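Local coordinates for phosphoenolpyruvate-protein phosphotransferase (Acinetobacter sp., PDB 3CI6) that probably transfers the phosphoryl group of phosphoenolpyruvate to a protein histidine as a full-length, magnesium-dependent enzyme, of which this chain is the GAF domain, at residues M40-C45 with Q140-A145; K63-E68 with E112-F117; G130-Q135 with S148-L153. All coordinates share one frame; numbering follows the deposited sequence.

Interaction 1 (M40-C45 with Q140-A145); sequences MKVDVC and QDFSEA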
loop_
_atom_site.group_PDB
_atom_site.type_symbol
_atom_site.label_atom_id
_atom_site.label_comp_id
_atom_site.label_asym_id
_atom_site.label_seq_id
_atom_site.Cartn_x
_atom_site.Cartn_y
_atom_site.Cartn_z
HETATM N N MSE B 40 -11.379 -12.029 -5.727
HETATM C CA MSE B 40 -12.728 -11.900 -5.197
HETATM C C MSE B 40 -13.800 -12.636 -6.016
HETATM O O MSE B 40 -14.911 -12.843 -5.525
HETATM C CB MSE B 40 -13.151 -10.417 -5.177
HETATM C CG MSE B 40 -12.269 -9.523 -4.386
HETATM SE SE MSE B 40 -12.955 -7.699 -4.176
HETATM C CE MSE B 40 -14.595 -8.136 -3.209
ATOM N N LYS B 41 -13.492 -13.001 -7.263
ATOM C CA LYS B 41 -14.465 -13.565 -8.190
ATOM C C LYS B 41 -15.671 -12.625 -8.364
ATOM O O LYS B 41 -16.818 -12.966 -8.066
ATOM C CB LYS B 41 -14.891 -14.984 -7.815
ATOM C CG LYS B 41 -13.713 -15.967 -7.771
ATOM C CD LYS B 41 -12.941 -15.993 -9.081
ATOM C CE LYS B 41 -12.107 -17.254 -9.241
ATOM N NZ LYS B 41 -10.771 -17.131 -8.604
ATOM N N VAL B 42 -15.362 -11.435 -8.853
ATOM C CA VAL B 42 -16.367 -10.412 -9.123
ATOM C C VAL B 42 -16.426 -10.122 -10.615
ATOM O O VAL B 42 -15.489 -10.380 -11.350
ATOM C CB VAL B 42 -16.131 -9.139 -8.294
ATOM C CG1 VAL B 42 -16.331 -9.459 -6.790
ATOM C CG2 VAL B 42 -14.751 -8.560 -8.541
ATOM N N ASP B 43 -17.558 -9.601 -11.045
ATOM C CA ASP B 43 -17.787 -9.361 -12.467
ATOM C C ASP B 43 -16.909 -8.251 -13.013
ATOM O O ASP B 43 -16.399 -8.364 -14.129
ATOM C CB ASP B 43 -19.249 -8.994 -12.723
ATOM C CG ASP B 43 -20.189 -10.133 -12.458
ATOM O OD1 ASP B 43 -19.817 -11.298 -12.762
ATOM O OD2 ASP B 43 -21.332 -9.869 -11.972
ATOM N N VAL B 44 -16.771 -7.170 -12.245
ATOM C CA VAL B 44 -16.047 -6.006 -12.681
ATOM C C VAL B 44 -15.184 -5.406 -11.599
ATOM O O VAL B 44 -15.635 -5.259 -10.466
ATOM C CB VAL B 44 -17.012 -4.895 -13.187
ATOM C CG1 VAL B 44 -16.259 -3.601 -13.535
ATOM C CG2 VAL B 44 -17.866 -5.410 -14.344
ATOM N N CYS B 45 -13.939 -5.077 -11.931
ATOM C CA CYS B 45 -13.117 -4.230 -11.081
ATOM C C CYS B 45 -12.468 -3.176 -11.960
ATOM O O CYS B 45 -11.814 -3.518 -12.933
ATOM C CB CYS B 45 -12.070 -5.048 -10.390
ATOM S SG CYS B 45 -10.981 -4.016 -9.312
ATOM N N GLN B 140 -24.801 -8.208 -3.883
ATOM C CA GLN B 140 -23.781 -9.034 -3.206
ATOM C C GLN B 140 -23.397 -8.355 -1.895
ATOM O O GLN B 140 -23.110 -7.159 -1.889
ATOM C CB GLN B 140 -22.489 -9.158 -4.038
ATOM C CG GLN B 140 -22.623 -9.718 -5.414
ATOM C CD GLN B 140 -22.784 -11.202 -5.398
ATOM O OE1 GLN B 140 -21.809 -11.934 -5.543
ATOM N NE2 GLN B 140 -23.988 -11.665 -5.146
ATOM N N ASP B 141 -23.293 -9.126 -0.829
ATOM C CA ASP B 141 -22.881 -8.653 0.482
ATOM C C ASP B 141 -21.416 -8.996 0.613
ATOM O O ASP B 141 -21.044 -10.178 0.730
ATOM C CB ASP B 141 -23.714 -9.332 1.585
ATOM C CG ASP B 141 -23.357 -8.850 2.980
ATOM O OD1 ASP B 141 -22.329 -8.180 3.162
ATOM O OD2 ASP B 141 -24.130 -9.160 3.925
ATOM N N PHE B 142 -20.588 -7.963 0.557
ATOM C CA PHE B 142 -19.141 -8.111 0.724
ATOM C C PHE B 142 -18.706 -7.765 2.129
ATOM O O PHE B 142 -19.102 -6.727 2.662
ATOM C CB PHE B 142 -18.381 -7.289 -0.298
ATOM C CG PHE B 142 -18.487 -7.854 -1.669
ATOM C CD1 PHE B 142 -18.012 -9.114 -1.949
ATOM C CD2 PHE B 142 -19.125 -7.174 -2.640
ATOM C CE1 PHE B 142 -18.168 -9.659 -3.188
ATOM C CE2 PHE B 142 -19.282 -7.704 -3.910
ATOM C CZ PHE B 142 -18.805 -8.951 -4.181
ATOM N N SER B 143 -17.876 -8.625 2.710
ATOM C CA SER B 143 -17.501 -8.538 4.093
ATOM C C SER B 143 -16.364 -7.561 4.351
ATOM O O SER B 143 -15.745 -7.008 3.437
ATOM C CB SER B 143 -17.032 -9.917 4.585
ATOM O OG SER B 143 -15.682 -10.156 4.260
ATOM N N GLU B 144 -16.028 -7.437 5.628
ATOM C CA GLU B 144 -14.929 -6.628 6.074
ATOM C C GLU B 144 -13.620 -7.110 5.537
ATOM O O GLU B 144 -12.734 -6.300 5.354
ATOM C CB GLU B 144 -14.867 -6.605 7.597
ATOM C CG GLU B 144 -16.119 -6.091 8.239
ATOM C CD GLU B 144 -16.353 -4.624 8.031
ATOM O OE1 GLU B 144 -15.420 -3.895 7.582
ATOM O OE2 GLU B 144 -17.501 -4.201 8.342
ATOM N N ALA B 145 -13.446 -8.405 5.301
ATOM C CA ALA B 145 -12.207 -8.885 4.700
ATOM C C ALA B 145 -11.969 -8.289 3.339
ATOM O O ALA B 145 -10.835 -7.885 2.992
ATOM C CB ALA B 145 -12.188 -10.440 4.613
#
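The ring of F142 receives two apolar groups from segment 40-45, the methyl end of selenomethionine M40 and a methyl of V42. M40 CE lies over one face, displaced toward the rim, as a CH-pi contact 4.1 Å from the ring centroid and 24° off the normal. The nearest ring atom is F142 CD1, 3.8 Å from M40 CE. V42 CG1 comes in obliquely at the far end of the ring, 3.6 Å from F142 CZ, so the methyls of M40 and V42 meet neighbouring parts of one aromatic group. The selenomethionine chain runs extended as far as SE and then turns at chi3 (62°), which brings its methyl over the ring. V42 reaches the ring through the branch that stands opposite its carbonyl carbon (chi1 -66°). The contact is apolar throughout and small, with about 110 Å² buried over both sides.

Behind this first shell, the backbones place the three residues. M40 ends helix 25-40, and K41 leaves helical geometry with a positive phi, turning the chain toward strand 44-51. From V42 onward the chain is tied down: the V42 and D43 carbonyls accept from K63 NZ, and the D43 carboxylate accepts from K137 N through OD2. F142 O is held by N93 ND2. One residue on, S143 is the N-cap of helix 144-167, its OG accepting a weak bond from A145 N at 3.0 Å. M40 also touches A146 and L150 of that helix, while V42 and F142 both reach N136 on strand 127-136. The cluster therefore joins the end of one helix and the start of another where the central strands 44-51 and 127-136 of the GAF sheet begin and end, respectively.

Interaction 2 (K63-E68 with E112-F117); sequences KGLNPE and EIYNSF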
loop_
_atom_site.group_PDB
_atom_site.type_symbol
_atom_site.label_atom_id
_atom_site.label_comp_id
_atom_site.label_asym_id
_atom_site.label_seq_id
_atom_site.Cartn_x
_atom_site.Cartn_y
_atom_site.Cartn_z
ATOM N N LYS B 63 -11.079 -4.731 -15.360
ATOM C CA LYS B 63 -11.438 -6.111 -15.715
ATOM C C LYS B 63 -12.961 -6.146 -15.760
ATOM O O LYS B 63 -13.581 -5.869 -14.744
ATOM C CB LYS B 63 -10.863 -7.134 -14.725
ATOM C CG LYS B 63 -11.226 -8.605 -15.024
ATOM C CD LYS B 63 -12.707 -8.925 -14.751
ATOM C CE LYS B 63 -12.974 -10.418 -14.488
ATOM N NZ LYS B 63 -14.453 -10.690 -14.295
ATOM N N GLY B 64 -13.545 -6.426 -16.923
ATOM C CA GLY B 64 -14.970 -6.618 -17.036
ATOM C C GLY B 64 -15.712 -5.569 -17.835
ATOM O O GLY B 64 -16.694 -5.909 -18.486
ATOM N N LEU B 65 -15.228 -4.316 -17.799
ATOM C CA LEU B 65 -15.767 -3.305 -18.716
ATOM C C LEU B 65 -15.183 -3.528 -20.092
ATOM O O LEU B 65 -14.191 -4.245 -20.260
ATOM C CB LEU B 65 -15.510 -1.886 -18.240
ATOM C CG LEU B 65 -16.193 -1.535 -16.912
ATOM C CD1 LEU B 65 -15.931 -0.028 -16.625
ATOM C CD2 LEU B 65 -17.671 -1.897 -16.871
ATOM N N ASN B 66 -15.783 -2.940 -21.115
ATOM C CA ASN B 66 -15.195 -3.056 -22.438
ATOM C C ASN B 66 -13.836 -2.350 -22.430
ATOM O O ASN B 66 -13.779 -1.207 -22.068
ATOM C CB ASN B 66 -16.124 -2.396 -23.465
ATOM C CG ASN B 66 -15.785 -2.778 -24.873
ATOM O OD1 ASN B 66 -14.627 -2.696 -25.257
ATOM N ND2 ASN B 66 -16.778 -3.189 -25.659
ATOM N N PRO B 67 -12.745 -3.004 -22.865
ATOM C CA PRO B 67 -11.442 -2.332 -22.917
ATOM C C PRO B 67 -11.426 -1.048 -23.729
ATOM O O PRO B 67 -10.603 -0.180 -23.474
ATOM C CB PRO B 67 -10.516 -3.395 -23.545
ATOM C CG PRO B 67 -11.202 -4.633 -23.459
ATOM C CD PRO B 67 -12.659 -4.424 -23.258
ATOM N N GLU B 68 -12.325 -0.901 -24.701
ATOM C CA GLU B 68 -12.477 0.376 -25.449
ATOM C C GLU B 68 -12.720 1.546 -24.535
ATOM O O GLU B 68 -12.402 2.705 -24.905
ATOM C CB GLU B 68 -13.716 0.316 -26.365
ATOM C CG GLU B 68 -13.566 -0.578 -27.488
ATOM C CD GLU B 68 -14.854 -0.674 -28.343
ATOM O OE1 GLU B 68 -15.968 -0.106 -28.021
ATOM O OE2 GLU B 68 -14.767 -1.311 -29.347
ATOM N N GLU B 112 -25.162 -3.230 -19.662
ATOM C CA GLU B 112 -25.193 -4.025 -18.418
ATOM C C GLU B 112 -25.631 -3.228 -17.189
ATOM O O GLU B 112 -25.326 -2.038 -17.075
ATOM C CB GLU B 112 -23.805 -4.628 -18.147
ATOM C CG GLU B 112 -23.184 -5.414 -19.315
ATOM C CD GLU B 112 -23.246 -6.927 -19.148
ATOM O OE1 GLU B 112 -24.195 -7.435 -18.514
ATOM O OE2 GLU B 112 -22.337 -7.608 -19.657
ATOM N N ILE B 113 -26.347 -3.891 -16.274
ATOM C CA ILE B 113 -26.756 -3.297 -14.994
ATOM C C ILE B 113 -26.043 -4.053 -13.858
ATOM O O ILE B 113 -26.010 -5.301 -13.814
ATOM C CB ILE B 113 -28.303 -3.324 -14.812
ATOM C CG1 ILE B 113 -28.792 -2.203 -13.892
ATOM C CG2 ILE B 113 -28.796 -4.662 -14.266
ATOM C CD1 ILE B 113 -30.180 -1.686 -14.266
ATOM N N TYR B 114 -25.449 -3.285 -12.956
ATOM C CA TYR B 114 -24.749 -3.855 -11.823
ATOM C C TYR B 114 -25.439 -3.440 -10.545
ATOM O O TYR B 114 -25.388 -2.274 -10.159
ATOM C CB TYR B 114 -23.278 -3.392 -11.815
ATOM C CG TYR B 114 -22.538 -3.796 -13.073
ATOM C CD1 TYR B 114 -22.180 -5.093 -13.286
ATOM C CD2 TYR B 114 -22.174 -2.846 -14.031
ATOM C CE1 TYR B 114 -21.531 -5.487 -14.447
ATOM C CE2 TYR B 114 -21.496 -3.218 -15.191
ATOM C CZ TYR B 114 -21.186 -4.542 -15.394
ATOM O OH TYR B 114 -20.536 -4.953 -16.541
ATOM N N ASN B 115 -26.016 -4.410 -9.851
ATOM C CA ASN B 115 -26.795 -4.137 -8.658
ATOM C C ASN B 115 -26.021 -4.220 -7.369
ATOM O O ASN B 115 -26.603 -4.109 -6.301
ATOM C CB ASN B 115 -27.999 -5.062 -8.602
ATOM C CG ASN B 115 -29.018 -4.725 -9.676
ATOM O OD1 ASN B 115 -29.317 -3.550 -9.905
ATOM N ND2 ASN B 115 -29.454 -5.725 -10.399
ATOM N N SER B 116 -24.706 -4.414 -7.451
ATOM C CA SER B 116 -23.839 -4.246 -6.288
ATOM C C SER B 116 -22.710 -3.275 -6.649
ATOM O O SER B 116 -22.225 -3.269 -7.770
ATOM C CB SER B 116 -23.262 -5.587 -5.836
ATOM O OG SER B 116 -22.128 -5.920 -6.619
ATOM N N PHE B 117 -22.326 -2.445 -5.681
ATOM C CA PHE B 117 -21.293 -1.439 -5.877
ATOM C C PHE B 117 -20.445 -1.395 -4.613
ATOM O O PHE B 117 -20.966 -1.209 -3.529
ATOM C CB PHE B 117 -21.929 -0.063 -6.065
ATOM C CG PHE B 117 -20.940 1.067 -6.189
ATOM C CD1 PHE B 117 -20.504 1.734 -5.063
ATOM C CD2 PHE B 117 -20.437 1.470 -7.417
ATOM C CE1 PHE B 117 -19.636 2.769 -5.150
ATOM C CE2 PHE B 117 -19.542 2.531 -7.521
ATOM C CZ PHE B 117 -19.118 3.157 -6.387
#
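The Y114 ring meets segment 63-68 at its hydroxyl end, where L65 CD2 approaches obliquely. That methyl is 4.2 Å from Y114 OH and 4.4 Å from Y114 CE2, a loose apolar contact. Across the loop, G64 O stands 4.4 Å from Y114 OH, too far for a bond. The other flat group is the amide of N66, whose OD1 accepts from E68 N at 3.0 Å with a fairly straight N-H (158°). The donor is tilted 23° from the carbonyl plane, and the pair forms an Asx turn at the start of the 3-10 segment that begins with P67.

The leucine stretches toward the tyrosine with CG opposite its own carbonyl carbon (chi1 -63°) and CD2 at the end that touches. G64 has a positive phi, and at its backbone angles a side chain would press on the carbonyl of K63; glycine suits this bend just after the strand. L65 N donates to S62 OG across this turn. Only about 67 Å² is buried, and the contact lies at the surface.

L65 and Y114 both rest on V44 of strand 44-51, and L65 also covers S46 and Y48 there, so V44 bridges the two segments. Y114 leans on K137 as well. Segment 63-68 leaves strand 56-63 on the way to strand 74-76, whereas 112-117 runs into strand 116-124; the contact thus spans, across strands 44-51 and 127-136, the face of the sheet turned away from helix 144-167.

Interaction 3 (G130-Q135 with S148-L153); sequences GVLVVQ and SFLVTL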
loop_
_atom_site.group_PDB
_atom_site.type_symbol
_atom_site.label_atom_id
_atom_site.label_comp_id
_atom_site.label_asym_id
_atom_site.label_seq_id
_atom_site.Cartn_x
_atom_site.Cartn_y
_atom_site.Cartn_z
ATOM N N GLY B 130 -7.961 8.851 -6.580
ATOM C CA GLY B 130 -8.808 8.012 -7.463
ATOM C C GLY B 130 -9.787 7.212 -6.644
ATOM O O GLY B 130 -9.865 7.385 -5.434
ATOM N N VAL B 131 -10.539 6.375 -7.336
ATOM C CA VAL B 131 -11.548 5.519 -6.739
ATOM C C VAL B 131 -11.479 4.169 -7.422
ATOM O O VAL B 131 -11.496 4.066 -8.623
ATOM C CB VAL B 131 -12.961 6.117 -6.891
ATOM C CG1 VAL B 131 -13.987 5.113 -6.336
ATOM C CG2 VAL B 131 -13.053 7.495 -6.215
ATOM N N LEU B 132 -11.411 3.124 -6.605
ATOM C CA LEU B 132 -11.510 1.755 -7.078
ATOM C C LEU B 132 -12.950 1.294 -6.957
ATOM O O LEU B 132 -13.598 1.527 -5.930
ATOM C CB LEU B 132 -10.600 0.873 -6.249
ATOM C CG LEU B 132 -10.831 -0.547 -6.698
ATOM C CD1 LEU B 132 -9.771 -0.934 -7.565
ATOM C CD2 LEU B 132 -11.222 -1.508 -5.597
ATOM N N VAL B 133 -13.467 0.671 -8.019
ATOM C CA VAL B 133 -14.848 0.227 -8.048
ATOM C C VAL B 133 -14.914 -1.265 -8.332
ATOM O O VAL B 133 -14.319 -1.736 -9.294
ATOM C CB VAL B 133 -15.609 0.991 -9.120
ATOM C CG1 VAL B 133 -16.986 0.418 -9.280
ATOM C CG2 VAL B 133 -15.640 2.515 -8.794
ATOM N N VAL B 134 -15.640 -2.004 -7.504
ATOM C CA VAL B 134 -15.981 -3.400 -7.719
ATOM C C VAL B 134 -17.485 -3.453 -7.941
ATOM O O VAL B 134 -18.273 -2.871 -7.165
ATOM C CB VAL B 134 -15.521 -4.256 -6.526
ATOM C CG1 VAL B 134 -16.234 -5.573 -6.488
ATOM C CG2 VAL B 134 -13.999 -4.434 -6.538
ATOM N N GLN B 135 -17.913 -4.080 -9.020
ATOM C CA GLN B 135 -19.343 -4.188 -9.342
ATOM C C GLN B 135 -19.703 -5.614 -9.691
ATOM O O GLN B 135 -18.883 -6.352 -10.231
ATOM C CB GLN B 135 -19.721 -3.302 -10.520
ATOM C CG GLN B 135 -19.669 -1.826 -10.176
ATOM C CD GLN B 135 -19.898 -0.976 -11.406
ATOM O OE1 GLN B 135 -19.084 -0.967 -12.347
ATOM N NE2 GLN B 135 -21.051 -0.302 -11.439
ATOM N N SER B 148 -11.009 -4.656 3.759
ATOM C CA SER B 148 -9.621 -4.534 4.219
ATOM C C SER B 148 -8.612 -4.826 3.128
ATOM O O SER B 148 -7.623 -4.119 3.006
ATOM C CB SER B 148 -9.386 -5.417 5.417
ATOM O OG SER B 148 -10.120 -5.015 6.534
ATOM N N PHE B 149 -8.854 -5.866 2.340
ATOM C CA PHE B 149 -8.037 -6.236 1.198
ATOM C C PHE B 149 -7.918 -5.073 0.230
ATOM O O PHE B 149 -6.826 -4.694 -0.192
ATOM C CB PHE B 149 -8.698 -7.477 0.561
ATOM C CG PHE B 149 -8.147 -7.916 -0.786
ATOM C CD1 PHE B 149 -6.918 -8.523 -0.867
ATOM C CD2 PHE B 149 -8.940 -7.876 -1.937
ATOM C CE1 PHE B 149 -6.421 -9.024 -2.082
ATOM C CE2 PHE B 149 -8.457 -8.370 -3.160
ATOM C CZ PHE B 149 -7.191 -8.923 -3.225
ATOM N N LEU B 150 -9.073 -4.517 -0.142
ATOM C CA LEU B 150 -9.074 -3.438 -1.126
ATOM C C LEU B 150 -8.442 -2.185 -0.572
ATOM O O LEU B 150 -7.754 -1.474 -1.304
ATOM C CB LEU B 150 -10.493 -3.156 -1.605
ATOM C CG LEU B 150 -11.161 -4.296 -2.366
ATOM C CD1 LEU B 150 -12.597 -3.918 -2.722
ATOM C CD2 LEU B 150 -10.356 -4.699 -3.601
ATOM N N VAL B 151 -8.734 -1.836 0.689
ATOM C CA VAL B 151 -8.084 -0.658 1.294
ATOM C C VAL B 151 -6.558 -0.771 1.220
ATOM O O VAL B 151 -5.853 0.189 0.889
ATOM C CB VAL B 151 -8.607 -0.395 2.714
ATOM C CG1 VAL B 151 -7.735 0.608 3.486
ATOM C CG2 VAL B 151 -10.073 0.044 2.665
ATOM N N THR B 152 -6.028 -1.949 1.532
ATOM C CA THR B 152 -4.585 -2.145 1.551
ATOM C C THR B 152 -3.986 -2.016 0.151
ATOM O O THR B 152 -2.988 -1.301 -0.037
ATOM C CB THR B 152 -4.250 -3.483 2.214
ATOM O OG1 THR B 152 -4.802 -3.510 3.550
ATOM C CG2 THR B 152 -2.699 -3.666 2.234
ATOM N N LEU B 153 -4.614 -2.633 -0.861
ATOM C CA LEU B 153 -4.150 -2.456 -2.229
ATOM C C LEU B 153 -4.270 -1.013 -2.674
ATOM O O LEU B 153 -3.391 -0.484 -3.352
ATOM C CB LEU B 153 -4.935 -3.365 -3.169
ATOM C CG LEU B 153 -4.556 -4.822 -3.044
ATOM C CD1 LEU B 153 -5.637 -5.714 -3.720
ATOM C CD2 LEU B 153 -3.164 -5.113 -3.598
#
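L132 and V134 of strand 127-136 meet L150 of helix 144-167, which is the residue of 148-153 that touches both. Along the strand, L132 comes first: its CD2 lies 3.9 Å from L150 CD2 and 4.0 Å from L150 CD1, and the two leucine side chains cross at about a right angle. V133 points away from the helix and packs on F117 and Y48 on the other side of the sheet. V134 then returns to the helix side, its CG2 being 4.1 Å from L150 CD1 in an oblique approach. L150 CD1 therefore rests against both strand residues, while CD2 meets L132. With CG opposite its carbonyl carbon (chi1 -65°) and an extended chi2, L150 reaches down from the helix to the sheet. It also meets L118 and V120 of strand 116-124 and V36 of helix 25-40, and L132 touches M32 of that same helix.

On the helix, T152 has two bonds to S148 O, which it reaches from opposite faces of the carbonyl plane: T152 OG1 at 2.9 Å and T152 N at 3.1 Å. S148 OG bonds to E144 O and to D10 of the second subunit, whose L12 packs on T152 and V16 on V151, so this turn of the helix also takes part in the subunit interface.

All three touching side chains are buried branched aliphatics. At this point the helix is therefore probably held on the sheet by dispersion and the exclusion of water, while directional bonds act within the helix and toward the neighbouring subunit.

How the interactions relate
From the N terminus, the chain leaves helix 25-40 through segment 40-45, and interaction 1 closes when it returns at 140-145, some 95 residues later. Interaction 2 is nested inside that loop, joining the turn after strand 56-63 to the approach to strand 116-124. Interaction 3 follows it in series and crosses interaction 1, because 130-135 precedes 140-145 and 148-153 comes after. Interactions 1 and 3 share helix 144-167 and the neighbouring strands 44-51 and 127-136, with V44 O 2.9 Å from Q135 N. Between interactions 1 and 2, C45 O lies 2.8 Å from K63 N. Together they tie the helical layer, the central sheet and its outer loops.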